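PDB 6ICA: aminopeptidase from Legionella pneumophila subsp. pneumophila, which probably acts as a zinc-dependent aminopeptidase of the M28 family, removing residues from the amino ends of peptides and proteins. Local coordinates for residues A152-I157 and L411-A416; A232-A237 and K307-F312. One frame throughout, in Å; residues are numbered along the deposited sequence.

Contact 1 (A152-I157 and L411-A416); sequences AALKEI and LAVAFA
Val413 carries this contact: its two methyl groups spread toward 152-157 and meet three different side chains there. A chi1 of 165° turns CG1 away from the valine's own amide nitrogen and in between Ala153 and Leu154. Ala153 CB lies 3.8 Å from Val413 CG1, and Leu154 CD1 comes to 4.0 Å from the same methyl. The other branch serves Ile157: Val413 CG2 is 4.1 Å from Ile157 CD1, the tip of an isoleucine extended at chi2. The side chains of Leu154 and Ile157 both run counter to that of Val413, overlapping it alongside, each long enough to reach one methyl, CG1 and CG2 respectively. Ala153 makes the shortest contact of the three, its single methyl sufficing because CB already points at the valine. A type I beta turn from Leu154 to Ile157 brings the isoleucine round to face Val413 too. Leu154 CD1 also nears the backbone N of Ala414, a small residue that lets the leucine lie close. All of this is apolar packing, away from the zinc site. Helix 249-268 completes the seam, with Val265 against Ala153 and Ile157 and Ala262 against Val413, while the far side of helix 402-420 packs on helix 335-349 and strand 232-238.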
loop_
_atom_site.group_PDB
_atom_site.type_symbol
_atom_site.label_atom_id
_atom_site.label_comp_id
_atom_site.label_asym_id
_atom_site.label_seq_id
_atom_site.Cartn_x
_atom_site.Cartn_y
_atom_site.Cartn_z
ATOM N N ALA A 152 -20.032 -8.142 14.595
ATOM C CA ALA A 152 -19.482 -9.307 15.289
ATOM C C ALA A 152 -17.983 -9.449 15.007
ATOM O O ALA A 152 -17.187 -9.722 15.915
ATOM C CB ALA A 152 -20.227 -10.575 14.883
ATOM N N ALA A 153 -17.592 -9.233 13.754
ATOM C CA ALA A 153 -16.193 -9.389 13.390
ATOM C C ALA A 153 -15.331 -8.319 14.069
ATOM O O ALA A 153 -14.243 -8.612 14.547
ATOM C CB ALA A 153 -16.022 -9.334 11.877
ATOM N N LEU A 154 -15.830 -7.090 14.141
ATOM C CA LEU A 154 -15.069 -6.005 14.756
ATOM C C LEU A 154 -14.736 -6.285 16.226
ATOM O O LEU A 154 -13.689 -5.874 16.724
ATOM C CB LEU A 154 -15.835 -4.685 14.643
ATOM C CG LEU A 154 -15.418 -3.711 13.535
ATOM C CD1 LEU A 154 -15.093 -4.404 12.224
ATOM C CD2 LEU A 154 -16.470 -2.640 13.354
ATOM N N LYS A 155 -15.630 -6.990 16.908
ATOM C CA LYS A 155 -15.426 -7.374 18.299
ATOM C C LYS A 155 -14.283 -8.376 18.457
ATOM O O LYS A 155 -13.804 -8.603 19.569
ATOM C CB LYS A 155 -16.711 -7.986 18.875
ATOM C CG LYS A 155 -17.782 -6.996 19.259
ATOM C CD LYS A 155 -18.959 -7.718 19.903
ATOM C CE LYS A 155 -19.896 -6.750 20.600
ATOM N NZ LYS A 155 -20.612 -5.884 19.615
ATOM N N GLU A 156 -13.880 -9.005 17.353
ATOM C CA GLU A 156 -12.850 -10.052 17.388
ATOM C C GLU A 156 -11.432 -9.518 17.218
ATOM O O GLU A 156 -10.451 -10.234 17.431
ATOM C CB GLU A 156 -13.130 -11.104 16.308
ATOM C CG GLU A 156 -14.431 -11.877 16.499
ATOM C CD GLU A 156 -14.460 -12.650 17.813
ATOM O OE1 GLU A 156 -13.422 -13.243 18.180
ATOM O OE2 GLU A 156 -15.516 -12.659 18.487
ATOM N N ILE A 157 -11.320 -8.253 16.850
ATOM C CA ILE A 157 -10.010 -7.655 16.642
ATOM C C ILE A 157 -9.231 -7.535 17.957
ATOM O O ILE A 157 -9.758 -7.062 18.965
ATOM C CB ILE A 157 -10.161 -6.289 15.971
ATOM C CG1 ILE A 157 -10.655 -6.504 14.535
ATOM C CG2 ILE A 157 -8.849 -5.518 16.013
ATOM C CD1 ILE A 157 -10.508 -5.340 13.654
ATOM N N LEU A 411 -11.459 -0.930 9.964
ATOM C CA LEU A 411 -11.882 -0.446 8.661
ATOM C C LEU A 411 -11.607 -1.495 7.574
ATOM O O LEU A 411 -12.457 -1.729 6.730
ATOM C CB LEU A 411 -11.191 0.878 8.323
ATOM C CG LEU A 411 -11.591 1.469 6.969
ATOM C CD1 LEU A 411 -13.132 1.613 6.889
ATOM C CD2 LEU A 411 -10.882 2.812 6.708
ATOM N N ALA A 412 -10.435 -2.136 7.615
ATOM C CA ALA A 412 -10.106 -3.183 6.647
ATOM C C ALA A 412 -11.107 -4.341 6.696
ATOM O O ALA A 412 -11.552 -4.827 5.670
ATOM C CB ALA A 412 -8.675 -3.714 6.884
ATOM N N VAL A 413 -11.461 -4.782 7.895
ATOM C CA VAL A 413 -12.402 -5.885 8.044
ATOM C C VAL A 413 -13.802 -5.533 7.509
ATOM O O VAL A 413 -14.432 -6.339 6.830
ATOM C CB VAL A 413 -12.495 -6.306 9.520
ATOM C CG1 VAL A 413 -13.706 -7.178 9.757
ATOM C CG2 VAL A 413 -11.225 -7.020 9.941
ATOM N N ALA A 414 -14.288 -4.335 7.814
ATOM C CA ALA A 414 -15.620 -3.913 7.351
ATOM C C ALA A 414 -15.663 -3.823 5.828
ATOM O O ALA A 414 -16.628 -4.246 5.202
ATOM C CB ALA A 414 -16.014 -2.578 7.977
ATOM N N PHE A 415 -14.606 -3.252 5.257
ATOM C CA PHE A 415 -14.418 -3.139 3.810
ATOM C C PHE A 415 -14.487 -4.519 3.155
ATOM O O PHE A 415 -15.212 -4.736 2.187
ATOM C CB PHE A 415 -13.061 -2.480 3.530
ATOM C CG PHE A 415 -12.744 -2.273 2.069
ATOM C CD1 PHE A 415 -13.105 -1.090 1.425
ATOM C CD2 PHE A 415 -12.033 -3.234 1.352
ATOM C CE1 PHE A 415 -12.774 -0.875 0.087
ATOM C CE2 PHE A 415 -11.708 -3.036 0.015
ATOM C CZ PHE A 415 -12.080 -1.853 -0.627
ATOM N N ALA A 416 -13.710 -5.444 3.702
ATOM C CA ALA A 416 -13.626 -6.798 3.185
ATOM C C ALA A 416 -14.978 -7.490 3.261
ATOM O O ALA A 416 -15.428 -8.077 2.294
ATOM C CB ALA A 416 -12.573 -7.600 3.960
#

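Contact 2 (A232-A237 and K307-F312); sequences AIVIGA and KAVVQF
Val234 and Val309 lie side by side on one face of a pair of parallel strands, Val234 CB resting 4.0 Å from Val309 CG2, and their branched side chains suit the extended backbone. The other face is more uneven. Ile235 CG1 packs 3.8 Å from Val310 CG1, and Ile235 CG2, anti to the backbone N, reaches forward to 4.0 Å from Phe312 CE1, filling the step between valine and ring. At the beginning of the pair Ala308 is a low spot, and Ile233 bends over toward it and toward Lys307, its CD1 4.0 Å from Lys307 CG. Gly236 is the hollow of the valine face: Gln311, bent at chi2 (74°), folds across it and sets OE1 3.3 Å from Gly236 C, since glycine has no side chain. The amide nitrogen of Gln311 is held by Ser363. Backbone bonds zip the strands, from Lys307 N on Ala232 O (2.8 Å) through to Phe312 N on Gly236 O (2.8 Å), the latter oxygen also lying at the edge of the Phe312 ring. Within the mixed sheet strand 277-282 flanks 232-238 on its other side, and helices 249-268 and 402-420 cover the Ile235 face.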
loop_
_atom_site.group_PDB
_atom_site.type_symbol
_atom_site.label_atom_id
_atom_site.label_comp_id
_atom_site.label_asym_id
_atom_site.label_seq_id
_atom_site.Cartn_x
_atom_site.Cartn_y
_atom_site.Cartn_z
ATOM N N ALA A 232 -12.243 -9.671 -7.490
ATOM C CA ALA A 232 -11.708 -9.778 -6.142
ATOM C C ALA A 232 -11.743 -8.475 -5.357
ATOM O O ALA A 232 -11.794 -7.384 -5.926
ATOM C CB ALA A 232 -10.261 -10.289 -6.210
ATOM N N ILE A 233 -11.694 -8.610 -4.038
ATOM C CA ILE A 233 -11.462 -7.478 -3.145
ATOM C C ILE A 233 -9.997 -7.503 -2.703
ATOM O O ILE A 233 -9.494 -8.552 -2.288
ATOM C CB ILE A 233 -12.380 -7.528 -1.886
ATOM C CG1 ILE A 233 -13.868 -7.572 -2.286
ATOM C CG2 ILE A 233 -12.085 -6.347 -0.960
ATOM C CD1 ILE A 233 -14.303 -6.452 -3.194
ATOM N N VAL A 234 -9.313 -6.364 -2.775
ATOM C CA VAL A 234 -7.895 -6.337 -2.409
ATOM C C VAL A 234 -7.610 -5.372 -1.237
ATOM O O VAL A 234 -8.007 -4.207 -1.252
ATOM C CB VAL A 234 -7.016 -5.954 -3.621
ATOM C CG1 VAL A 234 -5.534 -5.817 -3.208
ATOM C CG2 VAL A 234 -7.186 -6.963 -4.766
ATOM N N ILE A 235 -6.909 -5.876 -0.230
ATOM C CA ILE A 235 -6.470 -5.060 0.883
ATOM C C ILE A 235 -4.960 -5.081 0.956
ATOM O O ILE A 235 -4.350 -6.154 1.076
ATOM C CB ILE A 235 -7.066 -5.559 2.208
ATOM C CG1 ILE A 235 -8.592 -5.418 2.170
ATOM C CG2 ILE A 235 -6.486 -4.786 3.368
ATOM C CD1 ILE A 235 -9.313 -6.449 2.973
ATOM N N GLY A 236 -4.350 -3.896 0.911
ATOM C CA GLY A 236 -2.902 -3.795 0.799
ATOM C C GLY A 236 -2.179 -2.874 1.776
ATOM O O GLY A 236 -2.771 -2.001 2.413
ATOM N N ALA A 237 -0.871 -3.102 1.884
ATOM C CA ALA A 237 0.061 -2.292 2.656
ATOM C C ALA A 237 1.440 -2.599 2.088
ATOM O O ALA A 237 1.590 -3.566 1.340
ATOM C CB ALA A 237 -0.007 -2.626 4.162
ATOM N N LYS A 307 -12.442 -6.084 -8.270
ATOM C CA LYS A 307 -13.545 -5.161 -8.025
ATOM C C LYS A 307 -13.127 -3.851 -7.323
ATOM O O LYS A 307 -13.479 -2.762 -7.764
ATOM C CB LYS A 307 -14.605 -5.873 -7.181
ATOM C CG LYS A 307 -15.716 -4.980 -6.656
ATOM C CD LYS A 307 -16.706 -4.690 -7.736
ATOM C CE LYS A 307 -18.048 -4.299 -7.161
ATOM N NZ LYS A 307 -19.018 -4.134 -8.285
ATOM N N ALA A 308 -12.370 -3.955 -6.240
ATOM C CA ALA A 308 -12.051 -2.785 -5.439
ATOM C C ALA A 308 -10.796 -3.026 -4.625
ATOM O O ALA A 308 -10.540 -4.149 -4.179
ATOM C CB ALA A 308 -13.228 -2.416 -4.524
ATOM N N VAL A 309 -10.022 -1.958 -4.450
ATOM C CA VAL A 309 -8.731 -1.988 -3.760
ATOM C C VAL A 309 -8.678 -0.904 -2.670
ATOM O O VAL A 309 -9.117 0.228 -2.888
ATOM C CB VAL A 309 -7.555 -1.757 -4.753
ATOM C CG1 VAL A 309 -6.196 -1.882 -4.041
ATOM C CG2 VAL A 309 -7.623 -2.723 -5.918
ATOM N N VAL A 310 -8.159 -1.245 -1.498
ATOM C CA VAL A 310 -7.878 -0.243 -0.470
ATOM C C VAL A 310 -6.414 -0.371 -0.042
ATOM O O VAL A 310 -5.872 -1.476 0.024
ATOM C CB VAL A 310 -8.822 -0.380 0.756
ATOM C CG1 VAL A 310 -8.658 -1.732 1.426
ATOM C CG2 VAL A 310 -8.575 0.747 1.764
ATOM N N GLN A 311 -5.767 0.765 0.211
ATOM C CA GLN A 311 -4.367 0.789 0.626
ATOM C C GLN A 311 -4.218 1.330 2.056
ATOM O O GLN A 311 -4.769 2.382 2.384
ATOM C CB GLN A 311 -3.541 1.639 -0.353
ATOM C CG GLN A 311 -2.105 1.934 0.085
ATOM C CD GLN A 311 -1.186 0.731 -0.038
ATOM O OE1 GLN A 311 -1.629 -0.374 -0.351
ATOM N NE2 GLN A 311 0.109 0.942 0.212
ATOM N N PHE A 312 -3.476 0.616 2.904
ATOM C CA PHE A 312 -3.189 1.115 4.255
ATOM C C PHE A 312 -1.710 1.460 4.348
ATOM O O PHE A 312 -0.848 0.586 4.366
ATOM C CB PHE A 312 -3.600 0.095 5.341
ATOM C CG PHE A 312 -5.094 -0.059 5.468
ATOM C CD1 PHE A 312 -5.781 -0.967 4.675
ATOM C CD2 PHE A 312 -5.818 0.759 6.330
ATOM C CE1 PHE A 312 -7.161 -1.086 4.761
ATOM C CE2 PHE A 312 -7.202 0.643 6.420
ATOM C CZ PHE A 312 -7.875 -0.278 5.633
#

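In the fold
Helix 402-420 joins the two contacts, whose centres are 15 Å apart. Val413 turns outward to contact 1, while Phe415 and Ala416 turn inward to the sheet of contact 2: Phe415 CE2 lies 3.5 Å from Ile233 CG2, and Ala416 CB 3.6 Å from Ile235 CD1. Ala412 CB adds a touch on Phe312 CE1 at 3.7 Å. The layers thus run from 152-157 through the helix to the central strands. Contact 2 also leads to the metal site, since the residue after each segment is a zinc ligand, His238 and Asp313 respectively, and both bind the same zinc ion. The side chain of Gln311 is about 6 Å from a zinc ion, whereas contact 1 lies away from it.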